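Local structure of copper-transporting ATPase PAA2, chloroplastic (Arabidopsis thaliana, 5LBK) at residues A[20-25]-A[46-51]; A[5-10]-A[130-135]. The protein uses ATP hydrolysis to move copper across the chloroplast thylakoid membrane into the lumen, the present chain being its nucleotide-binding (N) domain. All blocks are in the same frame, centred on the assembly; numbering follows the deposited sequence.

Contact 1 of 2, residues A[20-25]-A[46-51]; sequences VLKMAA and LNLKTP
L46 opens the loop segment 46-51 by setting its CD1 methyl 3.7 Å from CD2 of L21 on helix 17-27, the two side chains crossing at about a right angle. The chain then turns at N47, whose positive phi ends helix 34-45 in a Schellman motif, after which L48 to P51 pass over K22 and A25. L48 follows with both branches engaged: CD1 lies 3.6 Å from the same L21 CD2, while CD2 rests 3.9 Å from CE of K22. With CG anti to the backbone N (chi1 -169°), L21 leans to the loop, and chi2 of 50° sets CD2 near both leucine methyls; it also packs on I39 and E42 of helix 34-45. From K49 it is the backbone that takes part, its carbonyl O 3.7 Å from CD of the extended K22 chain. T50 turns its methyl to the helix, CG2 lying 3.7 Å from A25 CB, and its OG1 is hydrogen-bonded to K29 NZ, just beyond helix 17-27. Last, P51 brings CD to within 3.7 Å of the K22 carbonyl O. No hydrogen bond joins the two segments; largely apolar packing, with carbon contacts to two carbonyl oxygens, probably fixes the loop by shape rather than by polar pairs.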
ATOM      1  N   VAL A  20      -7.238  -3.035   0.895  1.00 34.66           N
ATOM      2  CA  VAL A  20      -5.822  -2.685   0.784  1.00 31.63           C
ATOM      3  C   VAL A  20      -5.533  -2.101  -0.586  1.00 34.67           C
ATOM      4  O   VAL A  20      -4.840  -1.079  -0.710  1.00 31.52           O
ATOM      5  CB  VAL A  20      -4.923  -3.905   1.088  1.00 30.50           C
ATOM      6  CG1 VAL A  20      -3.440  -3.610   0.762  1.00 37.13           C
ATOM      7  CG2 VAL A  20      -5.100  -4.297   2.545  1.00 29.87           C
ATOM      8  N   LEU A  21      -6.049  -2.739  -1.632  1.00 33.29           N
ATOM      9  CA  LEU A  21      -5.870  -2.229  -2.979  1.00 33.91           C
ATOM     10  C   LEU A  21      -6.530  -0.868  -3.153  1.00 35.65           C
ATOM     11  O   LEU A  21      -5.967  -0.002  -3.829  1.00 35.35           O
ATOM     12  CB  LEU A  21      -6.436  -3.233  -3.969  1.00 35.89           C
ATOM     13  CG  LEU A  21      -6.161  -3.060  -5.440  1.00 52.15           C
ATOM     14  CD1 LEU A  21      -4.681  -2.855  -5.731  1.00 42.95           C
ATOM     15  CD2 LEU A  21      -6.751  -4.321  -6.149  1.00 40.07           C
ATOM     16  N   LYS A  22      -7.751  -0.682  -2.609  1.00 37.87           N
ATOM     17  CA  LYS A  22      -8.463   0.589  -2.762  1.00 39.85           C
ATOM     18  C   LYS A  22      -7.671   1.731  -2.156  1.00 38.00           C
ATOM     19  O   LYS A  22      -7.586   2.821  -2.733  1.00 38.81           O
ATOM     20  CB  LYS A  22      -9.826   0.551  -2.081  1.00 42.44           C
ATOM     21  CG  LYS A  22     -10.904  -0.171  -2.849  1.00 50.60           C
ATOM     22  CD  LYS A  22     -12.230  -0.095  -2.095  1.00 52.26           C
ATOM     23  CE  LYS A  22     -13.378  -0.650  -2.953  1.00 68.95           C
ATOM     24  NZ  LYS A  22     -14.707  -0.657  -2.275  1.00 71.69           N
ATOM     25  N   MET A  23      -7.172   1.521  -0.942  1.00 36.02           N
ATOM     26  CA  MET A  23      -6.319   2.524  -0.295  1.00 34.40           C
ATOM     27  C   MET A  23      -5.042   2.748  -1.072  1.00 32.73           C
ATOM     28  O   MET A  23      -4.614   3.907  -1.254  1.00 32.92           O
ATOM     29  CB  MET A  23      -5.986   2.086   1.125  1.00 32.86           C
ATOM     30  CG  MET A  23      -7.152   2.233   2.136  1.00 37.98           C
ATOM     31  SD  MET A  23      -6.586   1.611   3.752  1.00 57.64           S
ATOM     32  CE  MET A  23      -8.009   2.005   4.775  1.00 74.73           C
ATOM     33  N   ALA A  24      -4.401   1.677  -1.540  1.00 31.34           N
ATOM     34  CA  ALA A  24      -3.122   1.880  -2.216  1.00 29.88           C
ATOM     35  C   ALA A  24      -3.330   2.642  -3.526  1.00 32.08           C
ATOM     36  O   ALA A  24      -2.553   3.531  -3.870  1.00 32.99           O
ATOM     37  CB  ALA A  24      -2.441   0.553  -2.480  1.00 28.24           C
ATOM     38  N   ALA A  25      -4.360   2.285  -4.277  1.00 33.97           N
ATOM     39  CA  ALA A  25      -4.628   3.016  -5.518  1.00 36.29           C
ATOM     40  C   ALA A  25      -5.064   4.466  -5.276  1.00 43.10           C
ATOM     41  O   ALA A  25      -4.789   5.349  -6.116  1.00 42.36           O
ATOM     42  CB  ALA A  25      -5.685   2.259  -6.320  1.00 43.52           C
ATOM     43  N   LEU A  46     -10.568  -4.139 -11.711  1.00 66.35           N
ATOM     44  CA  LEU A  46     -11.478  -4.844 -10.807  1.00 68.92           C
ATOM     45  C   LEU A  46     -12.700  -4.021 -10.446  1.00 72.50           C
ATOM     46  O   LEU A  46     -13.518  -4.475  -9.638  1.00 74.87           O
ATOM     47  CB  LEU A  46     -10.752  -5.249  -9.511  1.00 65.50           C
ATOM     48  CG  LEU A  46      -9.528  -6.158  -9.650  1.00 62.21           C
ATOM     49  CD1 LEU A  46      -8.908  -6.447  -8.283  1.00 59.54           C
ATOM     50  CD2 LEU A  46      -9.860  -7.473 -10.336  1.00 64.99           C
ATOM     51  N   ASN A  47     -12.838  -2.822 -11.016  1.00 73.23           N
ATOM     52  CA  ASN A  47     -14.011  -1.983 -10.793  1.00 77.20           C
ATOM     53  C   ASN A  47     -14.101  -1.538  -9.334  1.00 75.95           C
ATOM     54  O   ASN A  47     -15.179  -1.480  -8.743  1.00 79.40           O
ATOM     55  CB  ASN A  47     -15.290  -2.709 -11.227  1.00 82.65           C
ATOM     56  CG  ASN A  47     -15.220  -3.233 -12.669  1.00 86.44           C
ATOM     57  OD1 ASN A  47     -15.634  -4.367 -12.952  1.00 86.61           O
ATOM     58  ND2 ASN A  47     -14.701  -2.409 -13.583  1.00 83.45           N
ATOM     59  N   LEU A  48     -12.952  -1.205  -8.744  1.00 71.18           N
ATOM     60  CA  LEU A  48     -12.910  -0.713  -7.376  1.00 69.88           C
ATOM     61  C   LEU A  48     -12.966   0.813  -7.372  1.00 71.44           C
ATOM     62  O   LEU A  48     -12.184   1.472  -8.068  1.00 85.36           O
ATOM     63  CB  LEU A  48     -11.636  -1.183  -6.668  1.00 64.95           C
ATOM     64  CG  LEU A  48     -11.440  -2.696  -6.499  1.00 64.50           C
ATOM     65  CD1 LEU A  48     -10.071  -2.984  -5.849  1.00 65.30           C
ATOM     66  CD2 LEU A  48     -12.552  -3.291  -5.670  1.00 68.04           C
ATOM     67  N   LYS A  49     -13.852   1.373  -6.553  1.00 72.99           N
ATOM     68  CA  LYS A  49     -13.966   2.818  -6.412  1.00 73.93           C
ATOM     69  C   LYS A  49     -12.956   3.280  -5.374  1.00 69.79           C
ATOM     70  O   LYS A  49     -13.027   2.869  -4.211  1.00 69.11           O
ATOM     71  CB  LYS A  49     -15.373   3.225  -5.988  1.00 79.05           C
ATOM     72  CG  LYS A  49     -15.601   4.726  -5.944  1.00 82.42           C
ATOM     73  CD  LYS A  49     -15.688   5.331  -7.347  1.00 85.62           C
ATOM     74  CE  LYS A  49     -16.949   4.866  -8.085  1.00 88.50           C
ATOM     75  NZ  LYS A  49     -17.145   5.601  -9.365  1.00102.53           N
ATOM     76  N   THR A  50     -12.030   4.146  -5.786  1.00 67.59           N
ATOM     77  CA  THR A  50     -11.020   4.570  -4.836  1.00 64.17           C
ATOM     78  C   THR A  50     -11.544   5.752  -4.014  1.00 71.51           C
ATOM     79  O   THR A  50     -12.209   6.636  -4.556  1.00 69.36           O
ATOM     80  CB  THR A  50      -9.722   4.965  -5.563  1.00 64.89           C
ATOM     81  OG1 THR A  50     -10.007   5.981  -6.533  1.00 74.02           O
ATOM     82  CG2 THR A  50      -9.114   3.763  -6.282  1.00 65.29           C
ATOM     83  N   PRO A  51     -11.269   5.798  -2.713  1.00 64.36           N
ATOM     84  CA  PRO A  51     -11.701   6.950  -1.915  1.00 66.60           C
ATOM     85  C   PRO A  51     -10.967   8.225  -2.305  1.00 65.73           C
ATOM     86  O   PRO A  51      -9.858   8.212  -2.849  1.00 62.29           O
ATOM     87  CB  PRO A  51     -11.364   6.547  -0.479  1.00 64.68           C
ATOM     88  CG  PRO A  51     -10.246   5.593  -0.625  1.00 62.52           C
ATOM     89  CD  PRO A  51     -10.577   4.799  -1.887  1.00 61.04           C
TER

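Contact 2 of 2, residues A[5-10]-A[130-135]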
ATOM      1  N   PRO A   5       4.385  -5.089 -16.328  1.00 63.36           N
ATOM      2  CA  PRO A   5       4.258  -4.777 -14.894  1.00 76.03           C
ATOM      3  C   PRO A   5       2.817  -4.787 -14.412  1.00 48.52           C
ATOM      4  O   PRO A   5       2.044  -3.873 -14.716  1.00 53.73           O
ATOM      5  CB  PRO A   5       4.854  -3.375 -14.776  1.00 72.53           C
ATOM      6  CG  PRO A   5       4.770  -2.814 -16.122  1.00 62.50           C
ATOM      7  CD  PRO A   5       4.957  -3.963 -17.069  1.00 71.69           C
ATOM      8  N   VAL A   6       2.466  -5.836 -13.677  1.00 45.42           N
ATOM      9  CA  VAL A   6       1.094  -6.063 -13.250  1.00 52.01           C
ATOM     10  C   VAL A   6       1.089  -6.542 -11.802  1.00 39.92           C
ATOM     11  O   VAL A   6       2.058  -7.135 -11.318  1.00 50.13           O
ATOM     12  CB  VAL A   6       0.392  -7.081 -14.190  1.00 72.29           C
ATOM     13  CG1 VAL A   6       1.076  -8.453 -14.126  1.00 67.31           C
ATOM     14  CG2 VAL A   6      -1.105  -7.177 -13.874  1.00 82.64           C
ATOM     15  N   VAL A   7      -0.009  -6.273 -11.100  1.00 46.71           N
ATOM     16  CA  VAL A   7      -0.166  -6.760  -9.725  1.00 37.76           C
ATOM     17  C   VAL A   7      -0.256  -8.280  -9.757  1.00 44.03           C
ATOM     18  O   VAL A   7      -1.051  -8.856 -10.511  1.00 43.06           O
ATOM     19  CB  VAL A   7      -1.412  -6.122  -9.081  1.00 37.07           C
ATOM     20  CG1 VAL A   7      -1.828  -6.794  -7.821  1.00 32.58           C
ATOM     21  CG2 VAL A   7      -1.203  -4.608  -8.832  1.00 39.10           C
ATOM     22  N   SER A   8       0.568  -8.941  -8.951  1.00 33.95           N
ATOM     23  CA  SER A   8       0.566 -10.392  -8.877  1.00 34.12           C
ATOM     24  C   SER A   8      -0.052 -10.910  -7.586  1.00 35.23           C
ATOM     25  O   SER A   8      -0.275 -12.116  -7.450  1.00 41.67           O
ATOM     26  CB  SER A   8       2.005 -10.893  -9.001  1.00 55.19           C
ATOM     27  OG  SER A   8       2.057 -12.288  -8.902  1.00 61.12           O
ATOM     28  N   GLY A   9      -0.343 -10.040  -6.632  1.00 34.35           N
ATOM     29  CA  GLY A   9      -0.887 -10.517  -5.376  1.00 31.94           C
ATOM     30  C   GLY A   9      -1.051  -9.403  -4.381  1.00 30.59           C
ATOM     31  O   GLY A   9      -0.364  -8.386  -4.465  1.00 28.10           O
ATOM     32  N   VAL A  10      -2.031  -9.540  -3.505  1.00 25.99           N
ATOM     33  CA  VAL A  10      -2.310  -8.574  -2.457  1.00 26.55           C
ATOM     34  C   VAL A  10      -2.301  -9.309  -1.134  1.00 24.73           C
ATOM     35  O   VAL A  10      -3.163 -10.159  -0.916  1.00 25.80           O
ATOM     36  CB  VAL A  10      -3.665  -7.889  -2.653  1.00 27.78           C
ATOM     37  CG1 VAL A  10      -3.907  -6.891  -1.548  1.00 36.20           C
ATOM     38  CG2 VAL A  10      -3.751  -7.235  -4.054  1.00 30.89           C
ATOM     39  N   GLY A 130      -0.677  -4.217   4.808  1.00 25.72           N
ATOM     40  CA  GLY A 130      -0.700  -5.088   3.649  1.00 24.45           C
ATOM     41  C   GLY A 130       0.455  -4.769   2.741  1.00 22.38           C
ATOM     42  O   GLY A 130       1.322  -3.940   3.039  1.00 21.87           O
ATOM     43  N   ALA A 131       0.481  -5.490   1.637  1.00 22.89           N
ATOM     44  CA  ALA A 131       1.526  -5.346   0.655  1.00 23.02           C
ATOM     45  C   ALA A 131       0.951  -5.745  -0.694  1.00 26.91           C
ATOM     46  O   ALA A 131       0.053  -6.591  -0.788  1.00 28.21           O
ATOM     47  CB  ALA A 131       2.725  -6.195   1.017  1.00 27.10           C
ATOM     48  N   ILE A 132       1.502  -5.155  -1.744  1.00 22.93           N
ATOM     49  CA  ILE A 132       1.132  -5.479  -3.099  1.00 19.93           C
ATOM     50  C   ILE A 132       2.353  -6.024  -3.823  1.00 26.19           C
ATOM     51  O   ILE A 132       3.385  -5.348  -3.920  1.00 27.19           O
ATOM     52  CB  ILE A 132       0.558  -4.259  -3.819  1.00 27.89           C
ATOM     53  CG1 ILE A 132      -0.638  -3.736  -3.013  1.00 32.63           C
ATOM     54  CG2 ILE A 132       0.114  -4.684  -5.132  1.00 27.93           C
ATOM     55  CD1 ILE A 132      -1.045  -2.366  -3.382  1.00 52.28           C
ATOM     56  N   ALA A 133       2.234  -7.242  -4.346  1.00 28.67           N
ATOM     57  CA  ALA A 133       3.290  -7.835  -5.148  1.00 27.77           C
ATOM     58  C   ALA A 133       3.115  -7.469  -6.618  1.00 26.27           C
ATOM     59  O   ALA A 133       2.022  -7.612  -7.178  1.00 36.16           O
ATOM     60  CB  ALA A 133       3.284  -9.351  -5.008  1.00 34.37           C
ATOM     61  N   ILE A 134       4.198  -7.020  -7.234  1.00 42.26           N
ATOM     62  CA  ILE A 134       4.227  -6.658  -8.641  1.00 44.68           C
ATOM     63  C   ILE A 134       5.160  -7.613  -9.371  1.00 57.59           C
ATOM     64  O   ILE A 134       6.170  -8.061  -8.818  1.00 62.34           O
ATOM     65  CB  ILE A 134       4.704  -5.201  -8.811  1.00 52.34           C
ATOM     66  CG1 ILE A 134       3.888  -4.263  -7.914  1.00 46.87           C
ATOM     67  CG2 ILE A 134       4.637  -4.777 -10.281  1.00 51.64           C
ATOM     68  CD1 ILE A 134       2.433  -4.173  -8.282  1.00 50.71           C
ATOM     69  N   SER A 135       4.825  -7.911 -10.625  1.00 47.03           N
ATOM     70  CA  SER A 135       5.685  -8.724 -11.487  1.00 47.31           C
ATOM     71  C   SER A 135       6.086  -7.955 -12.745  1.00 52.65           C
ATOM     72  O   SER A 135       5.225  -7.440 -13.444  1.00 54.74           O
ATOM     73  CB  SER A 135       4.974 -10.026 -11.877  1.00 61.92           C
ATOM     74  OG  SER A 135       4.835 -10.847 -10.734  1.00 68.30           O
TER
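V7 and I134 form a non-hydrogen-bonded pair of the antiparallel strands, and their side chains cross obliquely on the face that also carries I132 and V10. CG2 of V7 meets CD1 of I134 at 3.7 Å and the CG2 methyl of I132 at 3.9 Å, thus bridging two residues of strand 127-134. The I134 end swings in toward V7 because its CG1 is anti to the carbonyl carbon and chi2 (-65°) folds CD1 back over the neighbouring strand. An alanine in place of V7 would remove both methyls and would probably leave I134 CD1 and I132 CG2 without the methyl that spans them, opening a gap under the helices. Helices 17-27 and 34-45 cover this face: I134 touches I35, V7 touches E42, I132 touches I39 and A24, and V10 touches V20. On the other face the A133 methyl is set against G9, 3.8 Å from its carbonyl O. Near the strand end, S8 places CB 3.3 Å from OG of S135. Beneath the side chains the backbones pair unevenly. V6 and S135 exchange two bonds, S135 N to V6 O at 3.0 Å being the straighter (165°). A133 O accepts a short bond from S8 N, 2.7 Å, and a weak one from G9 N, whereas A133 N returns a bond to G9 O at 2.8 Å. With S8 and G9 both opposite A133, the register slips by one residue: a classic beta bulge. It shifts the register, without breaking the pairing, between strand 7-12, an outermost strand, and strand 127-134, the last of the chain, in the six-stranded antiparallel sheet of this P-type ATPase N-domain.

How the contacts relate
Helix 17-27 joins the two contacts: in contact 1 it meets the loop after helix 34-45, while its other side lies on the sheet, where A24 CB comes 3.4 Å from I132 CD1 and V20 CG1 4.0 Å from V10 CG1. Both contacts are partly buried, but differently. Contact 2 combines main-chain hydrogen bonds with an apolar face turned to the helices and exposed serines at the bulge (S8) and beyond the strand (S135); contact 1 lies at the outer side of the helical layer and relies on packing, without a hydrogen bond between its segments. Contact 2 pairs strands from near the two chain ends, and contact 1 falls between them in sequence. Helix 34-45 adds a further tie, touching L21, V7, I132 and I134.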